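Local coordinates for pectate lyase (Cellvibrio cellulosa, PDB 1GXM), which cleaves pectate (polygalacturonate) by anti-beta-elimination, this chain being the catalytic module of a larger family 10 polysaccharide lyase, at residues 209-217 with 278-289; 258-268 with 301-312. One frame throughout, in Å; residues are numbered along the deposited sequence.

Interaction 1. Residues 209-217 with 278-289; sequences YELESLSGS and YRFYDLNTNRGF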
loop_
_atom_site.group_PDB
_atom_site.type_symbol
_atom_site.label_atom_id
_atom_site.label_comp_id
_atom_site.label_asym_id
_atom_site.label_seq_id
_atom_site.Cartn_x
_atom_site.Cartn_y
_atom_site.Cartn_z
ATOM N N TYR A 209 -16.475 4.237 -8.609
ATOM C CA TYR A 209 -16.862 4.688 -7.277
ATOM C C TYR A 209 -15.652 5.091 -6.458
ATOM O O TYR A 209 -15.766 5.288 -5.256
ATOM C CB TYR A 209 -17.677 3.578 -6.561
ATOM C CG TYR A 209 -17.077 2.216 -6.771
ATOM C CD1 TYR A 209 -16.051 1.737 -5.964
ATOM C CD2 TYR A 209 -17.507 1.409 -7.834
ATOM C CE1 TYR A 209 -15.463 0.490 -6.210
ATOM C CE2 TYR A 209 -16.918 0.189 -8.077
ATOM C CZ TYR A 209 -15.893 -0.260 -7.276
ATOM O OH TYR A 209 -15.328 -1.495 -7.514
ATOM N N GLU A 210 -14.492 5.220 -7.106
ATOM C CA GLU A 210 -13.231 5.578 -6.468
ATOM C C GLU A 210 -12.756 6.907 -7.029
ATOM O O GLU A 210 -12.095 6.957 -8.037
ATOM C CB GLU A 210 -12.209 4.476 -6.689
ATOM C CG GLU A 210 -12.627 3.223 -5.944
ATOM C CD GLU A 210 -11.805 2.007 -6.234
ATOM O OE1 GLU A 210 -11.270 1.863 -7.346
ATOM O OE2 GLU A 210 -11.694 1.164 -5.330
ATOM N N LEU A 211 -13.137 7.984 -6.371
ATOM C CA LEU A 211 -12.949 9.312 -6.911
ATOM C C LEU A 211 -11.705 9.956 -6.343
ATOM O O LEU A 211 -11.114 9.500 -5.387
ATOM C CB LEU A 211 -14.182 10.146 -6.612
ATOM C CG LEU A 211 -15.519 9.581 -7.061
ATOM C CD1 LEU A 211 -16.597 10.604 -6.816
ATOM C CD2 LEU A 211 -15.500 9.252 -8.535
ATOM N N GLU A 212 -11.355 11.083 -6.921
ATOM C CA GLU A 212 -10.266 11.897 -6.418
ATOM C C GLU A 212 -10.608 12.347 -5.012
ATOM O O GLU A 212 -11.690 12.844 -4.757
ATOM C CB GLU A 212 -10.038 13.131 -7.295
ATOM C CG GLU A 212 -9.922 12.838 -8.798
ATOM C CD GLU A 212 -11.259 12.911 -9.543
ATOM O OE1 GLU A 212 -12.329 12.511 -9.008
ATOM O OE2 GLU A 212 -11.275 13.382 -10.703
ATOM N N SER A 213 -9.647 12.186 -4.124
ATOM C CA SER A 213 -9.913 12.254 -2.710
ATOM C C SER A 213 -8.653 12.075 -1.927
ATOM O O SER A 213 -7.636 11.654 -2.465
ATOM C CB SER A 213 -10.870 11.146 -2.321
ATOM O OG SER A 213 -10.374 9.899 -2.747
ATOM N N LEU A 214 -8.714 12.406 -0.645
ATOM C CA LEU A 214 -7.749 11.849 0.304
ATOM C C LEU A 214 -8.249 10.505 0.769
ATOM O O LEU A 214 -9.426 10.329 1.104
ATOM C CB LEU A 214 -7.578 12.766 1.498
ATOM C CG LEU A 214 -7.098 14.164 1.132
ATOM C CD1 LEU A 214 -7.057 15.015 2.376
ATOM C CD2 LEU A 214 -5.751 14.125 0.489
ATOM N N SER A 215 -7.342 9.548 0.790
ATOM C CA SER A 215 -7.677 8.179 1.146
ATOM C C SER A 215 -7.420 7.926 2.611
ATOM O O SER A 215 -6.283 7.898 3.065
ATOM C CB SER A 215 -6.845 7.186 0.350
ATOM O OG SER A 215 -7.165 5.849 0.722
ATOM N N GLY A 216 -8.489 7.697 3.355
ATOM C CA GLY A 216 -8.358 7.314 4.739
ATOM C C GLY A 216 -7.754 5.936 4.888
ATOM O O GLY A 216 -7.072 5.668 5.860
ATOM N N SER A 217 -8.018 5.054 3.933
ATOM C CA SER A 217 -7.558 3.673 4.003
ATOM C C SER A 217 -6.109 3.511 3.592
ATOM O O SER A 217 -5.356 2.832 4.254
ATOM C CB SER A 217 -8.434 2.798 3.117
ATOM O OG SER A 217 -8.582 3.394 1.846
ATOM N N TYR A 278 -13.328 8.024 7.239
ATOM C CA TYR A 278 -13.890 7.747 5.943
ATOM C C TYR A 278 -12.846 7.171 5.003
ATOM O O TYR A 278 -11.652 7.452 5.110
ATOM C CB TYR A 278 -14.472 9.006 5.327
ATOM C CG TYR A 278 -15.687 9.513 6.057
ATOM C CD1 TYR A 278 -15.572 10.377 7.132
ATOM C CD2 TYR A 278 -16.954 9.118 5.677
ATOM C CE1 TYR A 278 -16.697 10.832 7.796
ATOM C CE2 TYR A 278 -18.078 9.557 6.344
ATOM C CZ TYR A 278 -17.943 10.419 7.389
ATOM O OH TYR A 278 -19.075 10.850 8.037
ATOM N N ARG A 279 -13.306 6.377 4.055
ATOM C CA ARG A 279 -12.425 5.907 3.006
ATOM C C ARG A 279 -12.006 7.025 2.054
ATOM O O ARG A 279 -10.874 7.014 1.553
ATOM C CB ARG A 279 -13.097 4.790 2.243
ATOM C CG ARG A 279 -12.204 4.066 1.282
ATOM C CD ARG A 279 -12.714 2.722 1.011
ATOM N NE ARG A 279 -11.836 1.935 0.174
ATOM C CZ ARG A 279 -12.016 0.660 -0.041
ATOM N NH1 ARG A 279 -13.040 0.050 0.502
ATOM N NH2 ARG A 279 -11.179 -0.004 -0.813
ATOM N N PHE A 280 -12.918 7.957 1.817
ATOM C CA PHE A 280 -12.708 9.058 0.885
ATOM C C PHE A 280 -13.044 10.369 1.550
ATOM O O PHE A 280 -14.132 10.523 2.091
ATOM C CB PHE A 280 -13.605 8.903 -0.331
ATOM C CG PHE A 280 -13.462 7.585 -1.028
ATOM C CD1 PHE A 280 -12.416 7.356 -1.907
ATOM C CD2 PHE A 280 -14.372 6.575 -0.802
ATOM C CE1 PHE A 280 -12.284 6.139 -2.513
ATOM C CE2 PHE A 280 -14.240 5.361 -1.408
ATOM C CZ PHE A 280 -13.203 5.147 -2.291
ATOM N N TYR A 281 -12.124 11.316 1.465
ATOM C CA TYR A 281 -12.354 12.675 1.910
ATOM C C TYR A 281 -12.183 13.630 0.751
ATOM O O TYR A 281 -11.285 13.487 -0.070
ATOM C CB TYR A 281 -11.337 13.094 2.952
ATOM C CG TYR A 281 -11.489 12.400 4.258
ATOM C CD1 TYR A 281 -10.922 11.169 4.473
ATOM C CD2 TYR A 281 -12.229 12.975 5.275
ATOM C CE1 TYR A 281 -11.044 10.537 5.683
ATOM C CE2 TYR A 281 -12.377 12.346 6.480
ATOM C CZ TYR A 281 -11.778 11.129 6.697
ATOM O OH TYR A 281 -11.903 10.465 7.900
ATOM N N ASP A 282 -13.014 14.651 0.719
ATOM C CA ASP A 282 -12.876 15.668 -0.302
ATOM C C ASP A 282 -11.524 16.367 -0.164
ATOM O O ASP A 282 -11.134 16.773 0.934
ATOM C CB ASP A 282 -14.016 16.664 -0.200
ATOM C CG ASP A 282 -13.960 17.707 -1.262
ATOM O OD1 ASP A 282 -13.275 18.746 -1.071
ATOM O OD2 ASP A 282 -14.545 17.542 -2.322
ATOM N N LEU A 283 -10.834 16.546 -1.286
ATOM C CA LEU A 283 -9.492 17.090 -1.298
ATOM C C LEU A 283 -9.409 18.446 -0.626
ATOM O O LEU A 283 -8.436 18.741 0.023
ATOM C CB LEU A 283 -8.997 17.195 -2.732
ATOM C CG LEU A 283 -8.640 15.859 -3.357
ATOM C CD1 LEU A 283 -8.453 16.039 -4.833
ATOM C CD2 LEU A 283 -7.376 15.251 -2.766
ATOM N N ASN A 284 -10.424 19.266 -0.809
ATOM C CA ASN A 284 -10.363 20.637 -0.338
ATOM C C ASN A 284 -11.121 20.877 0.959
ATOM O O ASN A 284 -10.642 21.653 1.780
ATOM C CB ASN A 284 -10.815 21.604 -1.426
ATOM C CG ASN A 284 -9.836 21.676 -2.570
ATOM O OD1 ASN A 284 -8.645 21.770 -2.347
ATOM N ND2 ASN A 284 -10.334 21.609 -3.787
ATOM N N THR A 285 -12.279 20.268 1.159
ATOM C CA THR A 285 -13.055 20.509 2.379
ATOM C C THR A 285 -12.757 19.523 3.487
ATOM O O THR A 285 -13.180 19.708 4.634
ATOM C CB THR A 285 -14.544 20.398 2.144
ATOM O OG1 THR A 285 -14.852 19.060 1.729
ATOM C CG2 THR A 285 -15.022 21.337 1.043
ATOM N N ASN A 286 -12.134 18.411 3.138
ATOM C CA ASN A 286 -11.869 17.343 4.088
ATOM C C ASN A 286 -13.147 16.673 4.587
ATOM O O ASN A 286 -13.142 16.052 5.636
ATOM C CB ASN A 286 -11.010 17.805 5.267
ATOM C CG ASN A 286 -10.004 16.771 5.651
ATOM O OD1 ASN A 286 -9.114 16.482 4.868
ATOM N ND2 ASN A 286 -10.118 16.201 6.849
ATOM N N ARG A 287 -14.222 16.780 3.820
ATOM C CA ARG A 287 -15.477 16.120 4.149
ATOM C C ARG A 287 -15.477 14.703 3.629
ATOM O O ARG A 287 -15.177 14.459 2.459
ATOM C CB ARG A 287 -16.648 16.864 3.533
ATOM C CG ARG A 287 -17.985 16.473 4.085
ATOM C CD ARG A 287 -19.111 17.417 3.716
ATOM N NE ARG A 287 -20.356 16.898 4.260
ATOM C CZ ARG A 287 -21.547 17.290 3.876
ATOM N NH1 ARG A 287 -21.654 18.206 2.944
ATOM N NH2 ARG A 287 -22.624 16.756 4.436
ATOM N N GLY A 288 -15.857 13.763 4.474
ATOM C CA GLY A 288 -16.003 12.393 4.027
ATOM C C GLY A 288 -17.109 12.295 3.000
ATOM O O GLY A 288 -18.145 12.948 3.132
ATOM N N PHE A 289 -16.928 11.462 1.990
ATOM C CA PHE A 289 -17.921 11.356 0.944
ATOM C C PHE A 289 -18.035 9.954 0.404
ATOM O O PHE A 289 -17.266 9.059 0.720
ATOM C CB PHE A 289 -17.692 12.369 -0.183
ATOM C CG PHE A 289 -16.537 12.052 -1.072
ATOM C CD1 PHE A 289 -16.685 11.197 -2.150
ATOM C CD2 PHE A 289 -15.333 12.682 -0.913
ATOM C CE1 PHE A 289 -15.643 10.921 -2.997
ATOM C CE2 PHE A 289 -14.279 12.395 -1.779
ATOM C CZ PHE A 289 -14.462 11.537 -2.838
HETATM O O HOH W 1 -9.943 0.382 -3.547
HETATM O O HOH W 2 -12.153 15.364 -3.605
HETATM O O HOH W 3 -9.532 5.800 -0.633
HETATM O O HOH W 4 -8.719 1.989 -0.414
#
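L214 and Y281 form the centre of the contact as an antiparallel hydrogen-bonded pair: L214 N donates to Y281 O at 2.8 Å, and Y281 N returns the bond to L214 O. Next to them S215 and F280 make the non-hydrogen-bonded pair, and beyond it G216 N donates to R279 O; having no side chain, G216 can also bring its CA to 3.3 Å from Y278 O.

Packing is tight on the side where the aromatic rings gather. S213 sets its OG between the backbone N and the carbonyl carbon (chi1 54°), a position from which the hydroxyl donates to L211 O at 2.8 Å while lying at the edge of the F280 ring, 3.4 Å from its CD1. A small polar side chain suits this slot, since it satisfies a buried carbonyl and still leaves room for the ring. F289 turns CZ to S213 CB and CE1 to L211 CD1. On the face of the sheet that carries L214 and Y281, L214 CD2 meets L283 CD2 at 3.8 Å, and the other branch of L214 reaches N286 OD1, whose hydrogen-bond donor is W245.

Water enters on the side of R279 and S217. One water joins S215 OG, also held by E218 N, to R279 O; another spans S217 OG and R279 NE. A third donates to E210 OE2 and bonds weakly to R279 NH2, while S313 O holds R279 NH1 and Y312 and R207 hold E210. The arrangement is a two-stranded antiparallel sheet, strand 214-215 paired with 280-281 across 60 intervening residues of the catalytic module.

Interaction 2. Residues 258-268 with 301-312; sequences YDSSLAATNPI and ITQMSLERRTGY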
loop_
_atom_site.group_PDB
_atom_site.type_symbol
_atom_site.label_atom_id
_atom_site.label_comp_id
_atom_site.label_asym_id
_atom_site.label_seq_id
_atom_site.Cartn_x
_atom_site.Cartn_y
_atom_site.Cartn_z
ATOM N N TYR A 258 -17.805 2.289 11.894
ATOM C CA TYR A 258 -18.297 1.685 10.672
ATOM C C TYR A 258 -18.542 0.209 10.933
ATOM O O TYR A 258 -17.637 -0.534 11.274
ATOM C CB TYR A 258 -17.285 1.845 9.536
ATOM C CG TYR A 258 -17.885 1.586 8.177
ATOM C CD1 TYR A 258 -17.914 0.308 7.627
ATOM C CD2 TYR A 258 -18.424 2.615 7.443
ATOM C CE1 TYR A 258 -18.463 0.081 6.392
ATOM C CE2 TYR A 258 -18.962 2.397 6.200
ATOM C CZ TYR A 258 -18.998 1.130 5.691
ATOM O OH TYR A 258 -19.521 0.959 4.431
ATOM N N ASP A 259 -19.786 -0.204 10.787
ATOM C CA ASP A 259 -20.175 -1.570 11.042
ATOM C C ASP A 259 -20.758 -2.132 9.760
ATOM O O ASP A 259 -21.905 -1.864 9.422
ATOM C CB ASP A 259 -21.158 -1.616 12.204
ATOM C CG ASP A 259 -21.439 -3.026 12.656
ATOM O OD1 ASP A 259 -21.187 -3.950 11.876
ATOM O OD2 ASP A 259 -21.917 -3.251 13.776
ATOM N N SER A 260 -19.953 -2.876 9.019
ATOM C CA SER A 260 -20.378 -3.364 7.714
ATOM C C SER A 260 -21.589 -4.296 7.827
ATOM O O SER A 260 -22.341 -4.433 6.872
ATOM C CB SER A 260 -19.239 -4.058 6.977
ATOM O OG SER A 260 -18.902 -5.272 7.596
ATOM N N SER A 261 -21.781 -4.904 8.997
ATOM C CA SER A 261 -22.952 -5.767 9.242
ATOM C C SER A 261 -24.274 -5.000 9.202
ATOM O O SER A 261 -25.354 -5.592 9.050
ATOM C CB SER A 261 -22.832 -6.496 10.589
ATOM O OG SER A 261 -23.328 -5.729 11.682
ATOM N N LEU A 262 -24.195 -3.685 9.340
ATOM C CA LEU A 262 -25.339 -2.805 9.372
ATOM C C LEU A 262 -25.462 -2.046 8.058
ATOM O O LEU A 262 -26.274 -1.156 7.948
ATOM C CB LEU A 262 -25.242 -1.836 10.547
ATOM C CG LEU A 262 -25.051 -2.540 11.905
ATOM C CD1 LEU A 262 -24.955 -1.556 13.033
ATOM C CD2 LEU A 262 -26.161 -3.539 12.164
ATOM N N ALA A 263 -24.678 -2.446 7.062
ATOM C CA ALA A 263 -24.650 -1.701 5.801
ATOM C C ALA A 263 -25.937 -1.717 4.987
ATOM O O ALA A 263 -26.117 -0.859 4.135
ATOM C CB ALA A 263 -23.470 -2.148 4.932
ATOM N N ALA A 264 -26.828 -2.668 5.233
ATOM C CA ALA A 264 -28.084 -2.743 4.482
ATOM C C ALA A 264 -28.759 -1.389 4.465
ATOM O O ALA A 264 -29.328 -0.995 3.457
ATOM C CB ALA A 264 -29.034 -3.757 5.084
ATOM N N THR A 265 -28.728 -0.673 5.587
ATOM C CA THR A 265 -29.335 0.643 5.612
ATOM C C THR A 265 -28.317 1.724 5.891
ATOM O O THR A 265 -28.274 2.705 5.173
ATOM C CB THR A 265 -30.530 0.746 6.580
ATOM O OG1 THR A 265 -30.093 0.536 7.913
ATOM C CG2 THR A 265 -31.572 -0.370 6.349
ATOM N N ASN A 266 -27.500 1.562 6.928
ATOM C CA ASN A 266 -26.467 2.553 7.220
ATOM C C ASN A 266 -25.427 1.959 8.154
ATOM O O ASN A 266 -25.706 1.728 9.321
ATOM C CB ASN A 266 -27.056 3.810 7.846
ATOM C CG ASN A 266 -26.055 4.938 7.927
ATOM O OD1 ASN A 266 -24.854 4.710 7.809
ATOM N ND2 ASN A 266 -26.528 6.153 8.146
ATOM N N PRO A 267 -24.211 1.738 7.661
ATOM C CA PRO A 267 -23.145 1.162 8.486
ATOM C C PRO A 267 -22.458 2.161 9.383
ATOM O O PRO A 267 -21.613 1.759 10.184
ATOM C CB PRO A 267 -22.161 0.652 7.446
ATOM C CG PRO A 267 -22.295 1.611 6.318
ATOM C CD PRO A 267 -23.735 2.034 6.297
ATOM N N ILE A 268 -22.781 3.435 9.259
ATOM C CA ILE A 268 -22.129 4.450 10.075
ATOM C C ILE A 268 -23.010 4.665 11.275
ATOM O O ILE A 268 -24.083 5.272 11.190
ATOM C CB ILE A 268 -21.923 5.742 9.289
ATOM C CG1 ILE A 268 -21.006 5.462 8.085
ATOM C CG2 ILE A 268 -21.320 6.829 10.211
ATOM C CD1 ILE A 268 -20.932 6.592 7.081
ATOM N N ILE A 301 -24.777 8.407 2.969
ATOM C CA ILE A 301 -24.556 7.060 2.477
ATOM C C ILE A 301 -25.866 6.322 2.169
ATOM O O ILE A 301 -25.882 5.342 1.417
ATOM C CB ILE A 301 -23.681 6.269 3.461
ATOM C CG1 ILE A 301 -23.023 5.096 2.749
ATOM C CG2 ILE A 301 -24.491 5.823 4.706
ATOM C CD1 ILE A 301 -22.098 4.303 3.635
ATOM N N THR A 302 -26.968 6.810 2.721
ATOM C CA THR A 302 -28.270 6.196 2.472
ATOM C C THR A 302 -28.776 6.474 1.061
ATOM O O THR A 302 -29.691 5.808 0.608
ATOM C CB THR A 302 -29.318 6.638 3.535
ATOM O OG1 THR A 302 -29.595 8.031 3.397
ATOM C CG2 THR A 302 -28.782 6.484 4.945
ATOM N N GLN A 303 -28.143 7.418 0.368
ATOM C CA GLN A 303 -28.443 7.726 -1.037
ATOM C C GLN A 303 -27.780 6.747 -2.008
ATOM O O GLN A 303 -28.051 6.772 -3.210
ATOM C CB GLN A 303 -27.971 9.146 -1.397
ATOM C CG GLN A 303 -28.529 10.396 -0.793
ATOM C CD GLN A 303 -27.783 11.615 -1.367
ATOM O OE1 GLN A 303 -26.876 12.181 -0.721
ATOM N NE2 GLN A 303 -28.116 11.974 -2.600
ATOM N N MET A 304 -26.870 5.925 -1.499
ATOM C CA MET A 304 -26.116 5.002 -2.324
ATOM C C MET A 304 -26.938 3.797 -2.726
ATOM O O MET A 304 -27.824 3.380 -1.988
ATOM C CB MET A 304 -24.918 4.494 -1.507
ATOM C CG MET A 304 -23.866 3.774 -2.322
ATOM S SD MET A 304 -22.542 3.207 -1.259
ATOM C CE MET A 304 -21.832 4.750 -0.830
ATOM N N SER A 305 -26.615 3.194 -3.861
ATOM C CA SER A 305 -27.186 1.907 -4.217
ATOM C C SER A 305 -26.903 0.891 -3.126
ATOM O O SER A 305 -25.854 0.894 -2.492
ATOM C CB SER A 305 -26.635 1.392 -5.535
ATOM O OG SER A 305 -25.260 1.106 -5.471
ATOM N N LEU A 306 -27.862 0.010 -2.906
ATOM C CA LEU A 306 -27.721 -1.026 -1.911
ATOM C C LEU A 306 -26.468 -1.849 -2.165
ATOM O O LEU A 306 -25.704 -2.174 -1.259
ATOM C CB LEU A 306 -28.951 -1.917 -1.978
ATOM C CG LEU A 306 -28.978 -3.024 -0.965
ATOM C CD1 LEU A 306 -29.061 -2.477 0.457
ATOM C CD2 LEU A 306 -30.186 -3.882 -1.242
ATOM N N GLU A 307 -26.233 -2.191 -3.422
ATOM C CA GLU A 307 -25.117 -3.046 -3.756
ATOM C C GLU A 307 -23.763 -2.402 -3.404
ATOM O O GLU A 307 -22.858 -3.084 -2.958
ATOM C CB GLU A 307 -25.148 -3.460 -5.231
ATOM C CG GLU A 307 -24.078 -4.480 -5.592
ATOM C CD GLU A 307 -22.730 -3.867 -5.963
ATOM O OE1 GLU A 307 -22.688 -2.678 -6.328
ATOM O OE2 GLU A 307 -21.725 -4.611 -5.925
ATOM N N ARG A 308 -23.619 -1.112 -3.661
ATOM C CA ARG A 308 -22.348 -0.461 -3.340
ATOM C C ARG A 308 -22.212 -0.201 -1.844
ATOM O O ARG A 308 -21.116 -0.190 -1.335
ATOM C CB ARG A 308 -22.136 0.833 -4.125
ATOM C CG ARG A 308 -21.677 0.619 -5.570
ATOM C CD ARG A 308 -20.291 0.057 -5.699
ATOM N NE ARG A 308 -20.260 -1.380 -5.470
ATOM C CZ ARG A 308 -19.180 -2.091 -5.241
ATOM N NH1 ARG A 308 -17.997 -1.511 -5.167
ATOM N NH2 ARG A 308 -19.269 -3.384 -5.037
ATOM N N ARG A 309 -23.311 0.030 -1.142
ATOM C CA ARG A 309 -23.211 0.292 0.288
ATOM C C ARG A 309 -22.829 -0.974 1.030
ATOM O O ARG A 309 -22.080 -0.930 1.996
ATOM C CB ARG A 309 -24.513 0.863 0.823
ATOM C CG ARG A 309 -24.407 1.298 2.289
ATOM C CD ARG A 309 -25.585 2.092 2.816
ATOM N NE ARG A 309 -26.820 1.385 2.516
ATOM C CZ ARG A 309 -27.690 1.714 1.574
ATOM N NH1 ARG A 309 -27.555 2.814 0.859
ATOM N NH2 ARG A 309 -28.721 0.934 1.358
ATOM N N THR A 310 -23.325 -2.113 0.556
ATOM C CA THR A 310 -23.032 -3.387 1.213
ATOM C C THR A 310 -21.759 -4.042 0.653
ATOM O O THR A 310 -21.101 -4.812 1.343
ATOM C CB THR A 310 -24.198 -4.380 1.070
ATOM O OG1 THR A 310 -24.483 -4.581 -0.322
ATOM C CG2 THR A 310 -25.454 -3.833 1.680
ATOM N N GLY A 311 -21.397 -3.725 -0.589
ATOM C CA GLY A 311 -20.333 -4.428 -1.282
ATOM C C GLY A 311 -18.961 -3.803 -1.193
ATOM O O GLY A 311 -17.996 -4.362 -1.643
ATOM N N TYR A 312 -18.887 -2.621 -0.607
ATOM C CA TYR A 312 -17.634 -1.881 -0.503
ATOM C C TYR A 312 -17.652 -1.158 0.825
ATOM O O TYR A 312 -18.709 -0.685 1.251
ATOM C CB TYR A 312 -17.586 -0.873 -1.646
ATOM C CG TYR A 312 -16.276 -0.207 -1.955
ATOM C CD1 TYR A 312 -15.287 -0.861 -2.657
ATOM C CD2 TYR A 312 -16.048 1.118 -1.609
ATOM C CE1 TYR A 312 -14.115 -0.220 -2.978
ATOM C CE2 TYR A 312 -14.876 1.751 -1.914
ATOM C CZ TYR A 312 -13.922 1.094 -2.633
ATOM O OH TYR A 312 -12.734 1.709 -2.950
HETATM O O HOH W 5 -20.207 -1.513 3.873
HETATM O O HOH W 6 -21.809 -5.280 4.072
#
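R309 pushes its long side chain from the helix into the hollow made by the turn at A263-T265. The chain leaves the backbone extended, then bends at chi3 (51°), which turns the guanidinium edge toward the carbonyls of A263 and A264. NE donates to A263 O at 2.9 Å, nearly along the C=O axis and in the guanidinium plane. NH2 reaches A264 O, also at 2.9 Å but from above that carbonyl's plane, and T265 O lies over one face of the group without bonding to NE. NH1 points back to I301 O within its own segment, so contacts on several sides hold the guanidinium in orientation. Arginine suits the place because its long chain carries three nitrogens around one flat group.

The complementary bump is A263. Its methyl is small enough to settle against R309 and T310, with CB 3.5 Å from R309 O and close to T310 CA. L306 sends CD1 to A264 O from the rim of the hollow.

A second fit lies nearer the strands. I301 CD1 presses on P267 CG at 3.8 Å and also nears I268 CD1, while I301 CG2 fits against N266 OD1 at 3.3 Å. That oxygen is already engaged, accepting from I268 N in an Asx turn, which fixes the amide as a wall for the isoleucine branch. P267, with its rigid ring, covers one face of the Y258 ring, and I301 CD1 lies at the edge of the same tyrosine.

Two waters complete the fit, bridging Y258 OH, which also bonds to W314 N, to R309 O, and S260 O to T310 O. The arrangement is a loop-to-helix packing in which an arginine, gripping backbone carbonyls, and an Asx turn shape the connection between strands 256-258 and 268-271.

From the N terminus the segments come in the order 209-217, 258-268, 278-289 and 301-312, so the two contacts cross rather than nest. Interaction 1 closes a loop of 60 residues that includes helices 219-226 and 233-246 and the strands up to 278. Interaction 2 starts inside that loop and closes a shorter one of 32 residues, with strands but no helix, before ending at helix 306-311. The centres of interactions 1 and 2 lie about 17 Å apart, yet the contacts touch, through E210 with Y312 and through a cation-pi contact of R308 with Y209. The residues before strand 214-215 are thus tied directly to helix 306-311 and the residue after it.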